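Local coordinates for putative exported protein (Bordetella parapertussis, PDB 3OCJ) that is of unestablished function but probably acts as an S-adenosylmethionine-dependent methyltransferase, and holds a palmitic acid molecule in the crystal, at residues 182-193 with 213-224; 15-23 with 57-65. One frame throughout, in Å; residues are numbered along the deposited sequence.

Contact 1 (182-193 with 213-224); sequences LDTREGYDLLTS and FWQALKPGGALV
The phenyl ring of F213 receives L191 CD2 over one face, 3.9 Å above its plane and offset toward the rim, while L182 CD2 meets it at the edge, in plane, 3.7 Å from F213 CD1. L191 reaches the ring because its CG stands anti to the backbone N (chi1 -171°); L191 CD2 also lies 3.5 Å from L223 CD1, the two leucines running side by side. Beyond F213, the small A216 leaves room for the Y188 ring, whose CE2 lies 3.8 Å from A216 CB. Y188 OH takes a hydrogen bond from T184 OG1, which gives the phenol hydroxyl a polar partner. The last helical carbonyl, A216 O, is gripped by two donors, G187 N at 2.8 Å and Y188 N at 3.1 Å. Parallel pairing then resumes from D189 O to A222 N through to S193 N and V224 O, the axes of 190-192 and 221-224 diverging by 10°. G221, lacking a side chain, lets D189 O come within 3.1 Å of its CA. D189 OD2 itself bonds V121 N on the neighbouring strand. Strand 188-192, helix 203-216 and strand 221-226 make the beta-alpha-beta crossover of the Rossmann-like methyltransferase fold.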
loop_
_atom_site.group_PDB
_atom_site.type_symbol
_atom_site.label_atom_id
_atom_site.label_comp_id
_atom_site.label_asym_id
_atom_site.label_seq_id
_atom_site.Cartn_x
_atom_site.Cartn_y
_atom_site.Cartn_z
ATOM N N LEU A 182 -9.060 -16.031 2.342
ATOM C CA LEU A 182 -9.352 -15.893 3.765
ATOM C C LEU A 182 -10.697 -16.532 4.101
ATOM O O LEU A 182 -11.694 -16.257 3.442
ATOM C CB LEU A 182 -9.387 -14.409 4.133
ATOM C CG LEU A 182 -9.622 -14.082 5.605
ATOM C CD1 LEU A 182 -8.463 -14.567 6.462
ATOM C CD2 LEU A 182 -9.823 -12.582 5.777
ATOM N N ASP A 183 -10.738 -17.378 5.127
ATOM C CA ASP A 183 -11.996 -18.046 5.460
ATOM C C ASP A 183 -12.278 -18.118 6.959
ATOM O O ASP A 183 -13.119 -18.893 7.399
ATOM C CB ASP A 183 -12.075 -19.430 4.806
ATOM C CG ASP A 183 -11.077 -20.417 5.388
ATOM O OD1 ASP A 183 -10.273 -20.031 6.263
ATOM O OD2 ASP A 183 -11.101 -21.594 4.965
ATOM N N THR A 184 -11.579 -17.288 7.728
ATOM C CA THR A 184 -11.826 -17.144 9.160
ATOM C C THR A 184 -13.274 -16.750 9.412
ATOM O O THR A 184 -13.817 -15.894 8.717
ATOM C CB THR A 184 -10.918 -16.052 9.767
ATOM O OG1 THR A 184 -9.543 -16.345 9.478
ATOM C CG2 THR A 184 -11.121 -15.946 11.279
ATOM N N ARG A 185 -13.895 -17.363 10.419
ATOM C CA ARG A 185 -15.257 -17.005 10.792
ATOM C C ARG A 185 -15.295 -16.349 12.163
ATOM O O ARG A 185 -15.003 -16.993 13.168
ATOM C CB ARG A 185 -16.168 -18.235 10.790
ATOM C CG ARG A 185 -16.677 -18.621 9.415
ATOM C CD ARG A 185 -15.666 -19.460 8.665
ATOM N NE ARG A 185 -15.901 -19.442 7.223
ATOM C CZ ARG A 185 -16.855 -20.137 6.611
ATOM N NH1 ARG A 185 -16.990 -20.060 5.294
ATOM N NH2 ARG A 185 -17.676 -20.906 7.314
ATOM N N GLU A 186 -15.638 -15.064 12.196
ATOM C CA GLU A 186 -15.797 -14.335 13.452
ATOM C C GLU A 186 -14.612 -14.535 14.402
ATOM O O GLU A 186 -14.787 -14.885 15.574
ATOM C CB GLU A 186 -17.115 -14.723 14.136
ATOM C CG GLU A 186 -18.352 -14.417 13.299
ATOM C CD GLU A 186 -19.654 -14.659 14.052
ATOM O OE1 GLU A 186 -19.604 -15.146 15.200
ATOM O OE2 GLU A 186 -20.729 -14.359 13.495
ATOM N N GLY A 187 -13.406 -14.306 13.888
ATOM C CA GLY A 187 -12.198 -14.455 14.673
ATOM C C GLY A 187 -11.594 -13.152 15.161
ATOM O O GLY A 187 -10.824 -13.149 16.122
ATOM N N TYR A 188 -11.934 -12.039 14.515
ATOM C CA TYR A 188 -11.238 -10.784 14.801
ATOM C C TYR A 188 -12.179 -9.649 15.192
ATOM O O TYR A 188 -13.268 -9.504 14.631
ATOM C CB TYR A 188 -10.400 -10.329 13.592
ATOM C CG TYR A 188 -9.677 -11.449 12.883
ATOM C CD1 TYR A 188 -8.858 -12.327 13.584
ATOM C CD2 TYR A 188 -9.801 -11.613 11.507
ATOM C CE1 TYR A 188 -8.198 -13.355 12.935
ATOM C CE2 TYR A 188 -9.141 -12.636 10.851
ATOM C CZ TYR A 188 -8.348 -13.495 11.570
ATOM O OH TYR A 188 -7.694 -14.512 10.905
ATOM N N ASP A 189 -11.729 -8.811 16.119
ATOM C CA ASP A 189 -12.477 -7.608 16.471
ATOM C C ASP A 189 -12.202 -6.474 15.495
ATOM O O ASP A 189 -13.063 -5.625 15.235
ATOM C CB ASP A 189 -12.100 -7.170 17.880
ATOM C CG ASP A 189 -12.501 -8.187 18.911
ATOM O OD1 ASP A 189 -13.720 -8.324 19.155
ATOM O OD2 ASP A 189 -11.607 -8.865 19.450
ATOM N N LEU A 190 -10.983 -6.461 14.979
ATOM C CA LEU A 190 -10.506 -5.406 14.100
ATOM C C LEU A 190 -9.673 -6.050 13.007
ATOM O O LEU A 190 -8.883 -6.956 13.285
ATOM C CB LEU A 190 -9.622 -4.444 14.887
ATOM C CG LEU A 190 -10.174 -3.094 15.321
ATOM C CD1 LEU A 190 -9.146 -2.409 16.209
ATOM C CD2 LEU A 190 -10.486 -2.245 14.096
ATOM N N LEU A 191 -9.843 -5.606 11.768
ATOM C CA LEU A 191 -9.036 -6.128 10.664
ATOM C C LEU A 191 -8.569 -4.943 9.838
ATOM O O LEU A 191 -9.366 -4.068 9.491
ATOM C CB LEU A 191 -9.845 -7.113 9.801
ATOM C CG LEU A 191 -9.052 -7.889 8.734
ATOM C CD1 LEU A 191 -9.673 -9.251 8.406
ATOM C CD2 LEU A 191 -8.855 -7.077 7.452
ATOM N N THR A 192 -7.274 -4.889 9.563
ATOM C CA THR A 192 -6.734 -3.849 8.711
ATOM C C THR A 192 -6.127 -4.460 7.433
ATOM O O THR A 192 -5.527 -5.542 7.469
ATOM C CB THR A 192 -5.721 -2.983 9.482
ATOM O OG1 THR A 192 -5.259 -1.917 8.645
ATOM C CG2 THR A 192 -4.553 -3.826 9.970
ATOM N N SER A 193 -6.310 -3.766 6.313
ATOM C CA SER A 193 -5.837 -4.240 5.022
ATOM C C SER A 193 -5.384 -3.081 4.149
ATOM O O SER A 193 -6.133 -2.130 3.933
ATOM C CB SER A 193 -6.946 -5.011 4.298
ATOM O OG SER A 193 -6.480 -5.513 3.048
ATOM N N PHE A 213 -13.439 -10.445 4.493
ATOM C CA PHE A 213 -13.128 -9.625 5.665
ATOM C C PHE A 213 -14.339 -9.544 6.607
ATOM O O PHE A 213 -14.213 -9.704 7.813
ATOM C CB PHE A 213 -12.727 -8.208 5.253
ATOM C CG PHE A 213 -11.422 -8.114 4.505
ATOM C CD1 PHE A 213 -10.478 -9.125 4.560
ATOM C CD2 PHE A 213 -11.132 -6.970 3.764
ATOM C CE1 PHE A 213 -9.267 -9.000 3.864
ATOM C CE2 PHE A 213 -9.929 -6.835 3.081
ATOM C CZ PHE A 213 -8.998 -7.853 3.129
ATOM N N TRP A 214 -15.517 -9.288 6.055
ATOM C CA TRP A 214 -16.722 -9.187 6.874
ATOM C C TRP A 214 -16.976 -10.492 7.623
ATOM O O TRP A 214 -17.272 -10.495 8.817
ATOM C CB TRP A 214 -17.908 -8.851 5.981
ATOM C CG TRP A 214 -19.182 -8.520 6.699
ATOM C CD1 TRP A 214 -19.664 -7.272 6.987
ATOM C CD2 TRP A 214 -20.146 -9.453 7.220
ATOM N NE1 TRP A 214 -20.877 -7.375 7.645
ATOM C CE2 TRP A 214 -21.189 -8.702 7.799
ATOM C CE3 TRP A 214 -20.228 -10.853 7.243
ATOM C CZ2 TRP A 214 -22.298 -9.300 8.398
ATOM C CZ3 TRP A 214 -21.337 -11.444 7.844
ATOM C CH2 TRP A 214 -22.351 -10.667 8.411
ATOM N N GLN A 215 -16.836 -11.609 6.922
ATOM C CA GLN A 215 -17.065 -12.909 7.537
ATOM C C GLN A 215 -16.055 -13.198 8.652
ATOM O O GLN A 215 -16.389 -13.839 9.652
ATOM C CB GLN A 215 -17.093 -13.998 6.456
ATOM C CG GLN A 215 -18.328 -13.874 5.560
ATOM C CD GLN A 215 -18.259 -14.706 4.289
ATOM O OE1 GLN A 215 -17.209 -15.243 3.936
ATOM N NE2 GLN A 215 -19.385 -14.801 3.583
ATOM N N ALA A 216 -14.835 -12.678 8.503
ATOM C CA ALA A 216 -13.783 -12.889 9.495
ATOM C C ALA A 216 -13.972 -12.038 10.755
ATOM O O ALA A 216 -13.427 -12.360 11.810
ATOM C CB ALA A 216 -12.408 -12.631 8.880
ATOM N N LEU A 217 -14.746 -10.964 10.657
ATOM C CA LEU A 217 -14.962 -10.087 11.812
ATOM C C LEU A 217 -16.029 -10.633 12.751
ATOM O O LEU A 217 -16.996 -11.259 12.321
ATOM C CB LEU A 217 -15.346 -8.678 11.357
ATOM C CG LEU A 217 -14.178 -7.871 10.793
ATOM C CD1 LEU A 217 -14.689 -6.645 10.037
ATOM C CD2 LEU A 217 -13.222 -7.457 11.901
ATOM N N LYS A 218 -15.833 -10.409 14.042
ATOM C CA LYS A 218 -16.892 -10.633 15.011
ATOM C C LYS A 218 -17.957 -9.575 14.786
ATOM O O LYS A 218 -17.643 -8.476 14.326
ATOM C CB LYS A 218 -16.336 -10.513 16.426
ATOM C CG LYS A 218 -15.290 -11.564 16.773
ATOM C CD LYS A 218 -14.830 -11.402 18.214
ATOM C CE LYS A 218 -14.179 -12.672 18.735
ATOM N NZ LYS A 218 -12.931 -13.010 17.998
ATOM N N PRO A 219 -19.222 -9.895 15.103
ATOM C CA PRO A 219 -20.277 -8.883 15.017
ATOM C C PRO A 219 -19.892 -7.673 15.861
ATOM O O PRO A 219 -19.401 -7.855 16.980
ATOM C CB PRO A 219 -21.494 -9.594 15.621
ATOM C CG PRO A 219 -21.233 -11.048 15.379
ATOM C CD PRO A 219 -19.741 -11.219 15.493
ATOM N N GLY A 220 -20.096 -6.470 15.331
ATOM C CA GLY A 220 -19.679 -5.248 15.997
ATOM C C GLY A 220 -18.244 -4.848 15.694
ATOM O O GLY A 220 -17.793 -3.784 16.107
ATOM N N GLY A 221 -17.521 -5.692 14.967
ATOM C CA GLY A 221 -16.136 -5.408 14.616
ATOM C C GLY A 221 -15.987 -4.358 13.524
ATOM O O GLY A 221 -16.971 -3.838 12.997
ATOM N N ALA A 222 -14.742 -4.021 13.201
ATOM C CA ALA A 222 -14.489 -3.006 12.188
ATOM C C ALA A 222 -13.345 -3.376 11.267
ATOM O O ALA A 222 -12.395 -4.053 11.675
ATOM C CB ALA A 222 -14.199 -1.647 12.846
ATOM N N LEU A 223 -13.471 -2.910 10.028
ATOM C CA LEU A 223 -12.441 -3.022 9.002
ATOM C C LEU A 223 -11.820 -1.655 8.770
ATOM O O LEU A 223 -12.535 -0.666 8.635
ATOM C CB LEU A 223 -13.070 -3.504 7.692
ATOM C CG LEU A 223 -12.199 -3.448 6.434
ATOM C CD1 LEU A 223 -11.039 -4.449 6.503
ATOM C CD2 LEU A 223 -13.071 -3.709 5.215
ATOM N N VAL A 224 -10.494 -1.602 8.706
ATOM C CA VAL A 224 -9.782 -0.399 8.296
ATOM C C VAL A 224 -9.043 -0.729 7.012
ATOM O O VAL A 224 -8.136 -1.562 7.001
ATOM C CB VAL A 224 -8.783 0.064 9.368
ATOM C CG1 VAL A 224 -7.991 1.286 8.894
ATOM C CG2 VAL A 224 -9.508 0.360 10.684
#

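Contact 2 (15-23 with 57-65); sequences ASADLAGMV and GRFLLLYRG. With PLM (palmitic acid), chain D.
The backbone oxygen L61 O is wrapped by the side chain of M22, present as selenomethionine: M22 CE comes to 3.2 Å from L61 O and M22 CG to 3.5 Å. These are van der Waals approaches of carbons; no hydrogen bond joins the two segments. Bends at chi2 (-58°) and chi3 (-81°) fold the chain back over the C-terminal turn of helix 55-63, and M22 CE lies 3.9 Å from R64 CD, the two side chains crossing at about a right angle. A long, bendable side chain suits this place, since it can curl over the helix end. The R64 guanidinium is occupied elsewhere, its NH2 bonding Q262 O.

The rest is aliphatic packing. L62 CD2 presses against the backbone of helix 15-33, 3.3 Å from L19 N, and also meets D18 CB at 3.7 Å. Small A15 leaves space for L62 CD1 one turn earlier. In return L19 splits its branches: CD1 touches L61 CB at 4.0 Å, and CD2 lies 3.5 Å from R58 CD, using the aliphatic part of an arginine whose NH1 bonds A52 O.

Elsewhere on its surface, helix 55-63 touches palmitic acid through L60 and G57. The axes of 15-23 and 57-63 pass 8.9 Å apart and cross at 78°: near-perpendicular helix-helix packing within the helical N-terminal region, beside the lipid site.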
loop_
_atom_site.group_PDB
_atom_site.type_symbol
_atom_site.label_atom_id
_atom_site.label_comp_id
_atom_site.label_asym_id
_atom_site.label_seq_id
_atom_site.Cartn_x
_atom_site.Cartn_y
_atom_site.Cartn_z
ATOM N N ALA A 15 18.231 -11.911 -10.823
ATOM C CA ALA A 15 17.496 -10.653 -10.855
ATOM C C ALA A 15 18.228 -9.590 -11.674
ATOM O O ALA A 15 17.594 -8.779 -12.355
ATOM C CB ALA A 15 17.209 -10.146 -9.432
ATOM N N SER A 16 19.556 -9.596 -11.640
ATOM C CA SER A 16 20.310 -8.619 -12.410
ATOM C C SER A 16 20.042 -8.772 -13.913
ATOM O O SER A 16 20.028 -7.794 -14.650
ATOM C CB SER A 16 21.810 -8.704 -12.102
ATOM O OG SER A 16 22.348 -9.963 -12.470
ATOM N N ALA A 17 19.837 -10.007 -14.375
ATOM C CA ALA A 17 19.573 -10.227 -15.797
ATOM C C ALA A 17 18.192 -9.694 -16.173
ATOM O O ALA A 17 18.037 -9.004 -17.191
ATOM C CB ALA A 17 19.676 -11.715 -16.137
ATOM N N ASP A 18 17.183 -10.005 -15.369
ATOM C CA ASP A 18 15.846 -9.478 -15.629
ATOM C C ASP A 18 15.820 -7.954 -15.510
ATOM O O ASP A 18 15.152 -7.274 -16.299
ATOM C CB ASP A 18 14.824 -10.109 -14.692
ATOM C CG ASP A 18 14.491 -11.535 -15.076
ATOM O OD1 ASP A 18 14.234 -11.774 -16.271
ATOM O OD2 ASP A 18 14.480 -12.401 -14.186
ATOM N N LEU A 19 16.564 -7.412 -14.550
ATOM C CA LEU A 19 16.599 -5.960 -14.375
ATOM C C LEU A 19 17.133 -5.277 -15.628
ATOM O O LEU A 19 16.577 -4.280 -16.081
ATOM C CB LEU A 19 17.447 -5.567 -13.169
ATOM C CG LEU A 19 17.631 -4.054 -13.001
ATOM C CD1 LEU A 19 16.302 -3.352 -12.678
ATOM C CD2 LEU A 19 18.674 -3.780 -11.931
ATOM N N ALA A 20 18.217 -5.801 -16.191
ATOM C CA ALA A 20 18.771 -5.190 -17.388
ATOM C C ALA A 20 17.717 -5.139 -18.488
ATOM O O ALA A 20 17.660 -4.180 -19.253
ATOM C CB ALA A 20 20.001 -5.958 -17.862
ATOM N N GLY A 21 16.899 -6.187 -18.572
ATOM C CA GLY A 21 15.816 -6.237 -19.543
ATOM C C GLY A 21 14.756 -5.178 -19.282
ATOM O O GLY A 21 14.303 -4.492 -20.206
HETATM N N MSE A 22 14.347 -5.036 -18.024
HETATM C CA MSE A 22 13.343 -4.030 -17.680
HETATM C C MSE A 22 13.848 -2.615 -17.947
HETATM O O MSE A 22 13.087 -1.750 -18.392
HETATM C CB MSE A 22 12.895 -4.179 -16.226
HETATM C CG MSE A 22 12.271 -5.533 -15.934
HETATM SE SE MSE A 22 10.703 -5.993 -17.038
HETATM C CE MSE A 22 9.331 -5.008 -16.069
ATOM N N VAL A 23 15.139 -2.391 -17.705
ATOM C CA VAL A 23 15.749 -1.094 -17.978
ATOM C C VAL A 23 15.810 -0.824 -19.481
ATOM O O VAL A 23 15.505 0.282 -19.925
ATOM C CB VAL A 23 17.149 -0.963 -17.350
ATOM C CG1 VAL A 23 17.840 0.307 -17.834
ATOM C CG2 VAL A 23 17.045 -0.976 -15.827
ATOM N N GLY A 57 14.130 1.629 -6.406
ATOM C CA GLY A 57 13.921 1.836 -7.823
ATOM C C GLY A 57 14.080 0.556 -8.620
ATOM O O GLY A 57 13.272 0.276 -9.501
ATOM N N ARG A 58 15.134 -0.205 -8.318
ATOM C CA ARG A 58 15.364 -1.479 -8.990
ATOM C C ARG A 58 14.246 -2.462 -8.693
ATOM O O ARG A 58 13.780 -3.174 -9.592
ATOM C CB ARG A 58 16.710 -2.078 -8.585
ATOM C CG ARG A 58 17.895 -1.314 -9.122
ATOM C CD ARG A 58 19.195 -2.072 -8.897
ATOM N NE ARG A 58 19.605 -2.106 -7.495
ATOM C CZ ARG A 58 20.343 -1.166 -6.908
ATOM N NH1 ARG A 58 20.719 -0.092 -7.587
ATOM N NH2 ARG A 58 20.690 -1.296 -5.633
ATOM N N PHE A 59 13.808 -2.506 -7.437
ATOM C CA PHE A 59 12.721 -3.402 -7.062
ATOM C C PHE A 59 11.455 -3.070 -7.861
ATOM O O PHE A 59 10.763 -3.962 -8.361
ATOM C CB PHE A 59 12.432 -3.326 -5.555
ATOM C CG PHE A 59 11.458 -4.371 -5.077
ATOM C CD1 PHE A 59 11.917 -5.576 -4.568
ATOM C CD2 PHE A 59 10.096 -4.163 -5.169
ATOM C CE1 PHE A 59 11.025 -6.560 -4.156
ATOM C CE2 PHE A 59 9.192 -5.146 -4.750
ATOM C CZ PHE A 59 9.671 -6.346 -4.240
ATOM N N LEU A 60 11.154 -1.785 -7.990
ATOM C CA LEU A 60 9.981 -1.360 -8.743
ATOM C C LEU A 60 10.112 -1.631 -10.239
ATOM O O LEU A 60 9.152 -2.050 -10.869
ATOM C CB LEU A 60 9.699 0.119 -8.497
ATOM C CG LEU A 60 9.180 0.386 -7.079
ATOM C CD1 LEU A 60 9.239 1.872 -6.751
ATOM C CD2 LEU A 60 7.772 -0.173 -6.913
ATOM N N LEU A 61 11.298 -1.419 -10.805
ATOM C CA LEU A 61 11.484 -1.700 -12.226
ATOM C C LEU A 61 11.242 -3.180 -12.497
ATOM O O LEU A 61 10.633 -3.540 -13.503
ATOM C CB LEU A 61 12.902 -1.328 -12.672
ATOM C CG LEU A 61 13.119 0.174 -12.882
ATOM C CD1 LEU A 61 14.607 0.493 -12.878
ATOM C CD2 LEU A 61 12.467 0.625 -14.187
ATOM N N LEU A 62 11.727 -4.023 -11.587
ATOM C CA LEU A 62 11.633 -5.481 -11.746
ATOM C C LEU A 62 10.225 -5.993 -11.508
ATOM O O LEU A 62 9.698 -6.784 -12.299
ATOM C CB LEU A 62 12.563 -6.193 -10.765
ATOM C CG LEU A 62 14.025 -6.310 -11.153
ATOM C CD1 LEU A 62 14.849 -6.747 -9.959
ATOM C CD2 LEU A 62 14.165 -7.309 -12.298
ATOM N N TYR A 63 9.620 -5.565 -10.401
ATOM C CA TYR A 63 8.404 -6.217 -9.908
ATOM C C TYR A 63 7.147 -5.362 -10.002
ATOM O O TYR A 63 6.034 -5.866 -9.827
ATOM C CB TYR A 63 8.616 -6.731 -8.474
ATOM C CG TYR A 63 9.883 -7.562 -8.368
ATOM C CD1 TYR A 63 10.029 -8.738 -9.101
ATOM C CD2 TYR A 63 10.943 -7.154 -7.564
ATOM C CE1 TYR A 63 11.204 -9.480 -9.031
ATOM C CE2 TYR A 63 12.114 -7.899 -7.480
ATOM C CZ TYR A 63 12.238 -9.052 -8.212
ATOM O OH TYR A 63 13.412 -9.785 -8.127
ATOM N N ARG A 64 7.321 -4.057 -10.219
ATOM C CA ARG A 64 6.207 -3.163 -10.549
ATOM C C ARG A 64 5.130 -3.105 -9.462
ATOM O O ARG A 64 3.952 -2.883 -9.726
ATOM C CB ARG A 64 5.631 -3.511 -11.926
ATOM C CG ARG A 64 6.696 -3.421 -13.020
ATOM C CD ARG A 64 6.136 -3.598 -14.422
ATOM N NE ARG A 64 5.470 -4.878 -14.593
ATOM C CZ ARG A 64 4.160 -5.017 -14.777
ATOM N NH1 ARG A 64 3.639 -6.224 -14.925
ATOM N NH2 ARG A 64 3.372 -3.952 -14.820
ATOM N N GLY A 65 5.572 -3.285 -8.227
ATOM C CA GLY A 65 4.716 -3.126 -7.065
ATOM C C GLY A 65 5.569 -3.159 -5.810
ATOM O O GLY A 65 6.795 -3.297 -5.882
HETATM C C1 PLM D . 1.177 -0.588 -2.346
HETATM O O1 PLM D . 0.909 -0.229 -1.181
HETATM O O2 PLM D . 1.502 -1.779 -2.538
HETATM C C2 PLM D . 1.130 0.372 -3.522
HETATM C C3 PLM D . 0.978 1.837 -3.110
HETATM C C4 PLM D . 1.226 2.704 -4.345
HETATM C C5 PLM D . 0.883 4.173 -4.142
HETATM C C6 PLM D . 1.804 4.851 -3.132
HETATM C C7 PLM D . 3.258 4.415 -3.261
HETATM C C8 PLM D . 3.916 4.857 -4.563
HETATM C C9 PLM D . 5.368 4.392 -4.532
HETATM C CA PLM D . 6.255 5.132 -5.523
HETATM C CB PLM D . 7.704 5.061 -5.052
HETATM C CC PLM D . 8.686 5.366 -6.171
HETATM C CD PLM D . 10.117 5.239 -5.666
HETATM C CE PLM D . 11.087 5.376 -6.836
HETATM C CF PLM D . 12.456 4.805 -6.499
HETATM C CG PLM D . 13.110 5.513 -5.323
#

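Contact 1 is buried and contact 2 lies near the surface, on opposite sides of the chain's centre, about 36 Å between centres and about 15 Å between nearest atoms. They share no secondary-structure element: contact 1 pairs neighbouring parallel strands and the helix linking them, whereas contact 2 crosses two N-terminal helices. Their chemistry follows. In the sheet, backbone hydrogen bonds set the register and apolar side chains fill in around a helix; between the helices, whose backbone groups largely bond within each helix, apolar side chains packed on one another and on the backbone make the join, with no hydrogen bond across it. Palmitic acid runs between the two regions, touching helix 55-63 directly but staying about 10 Å from the side chain of S193.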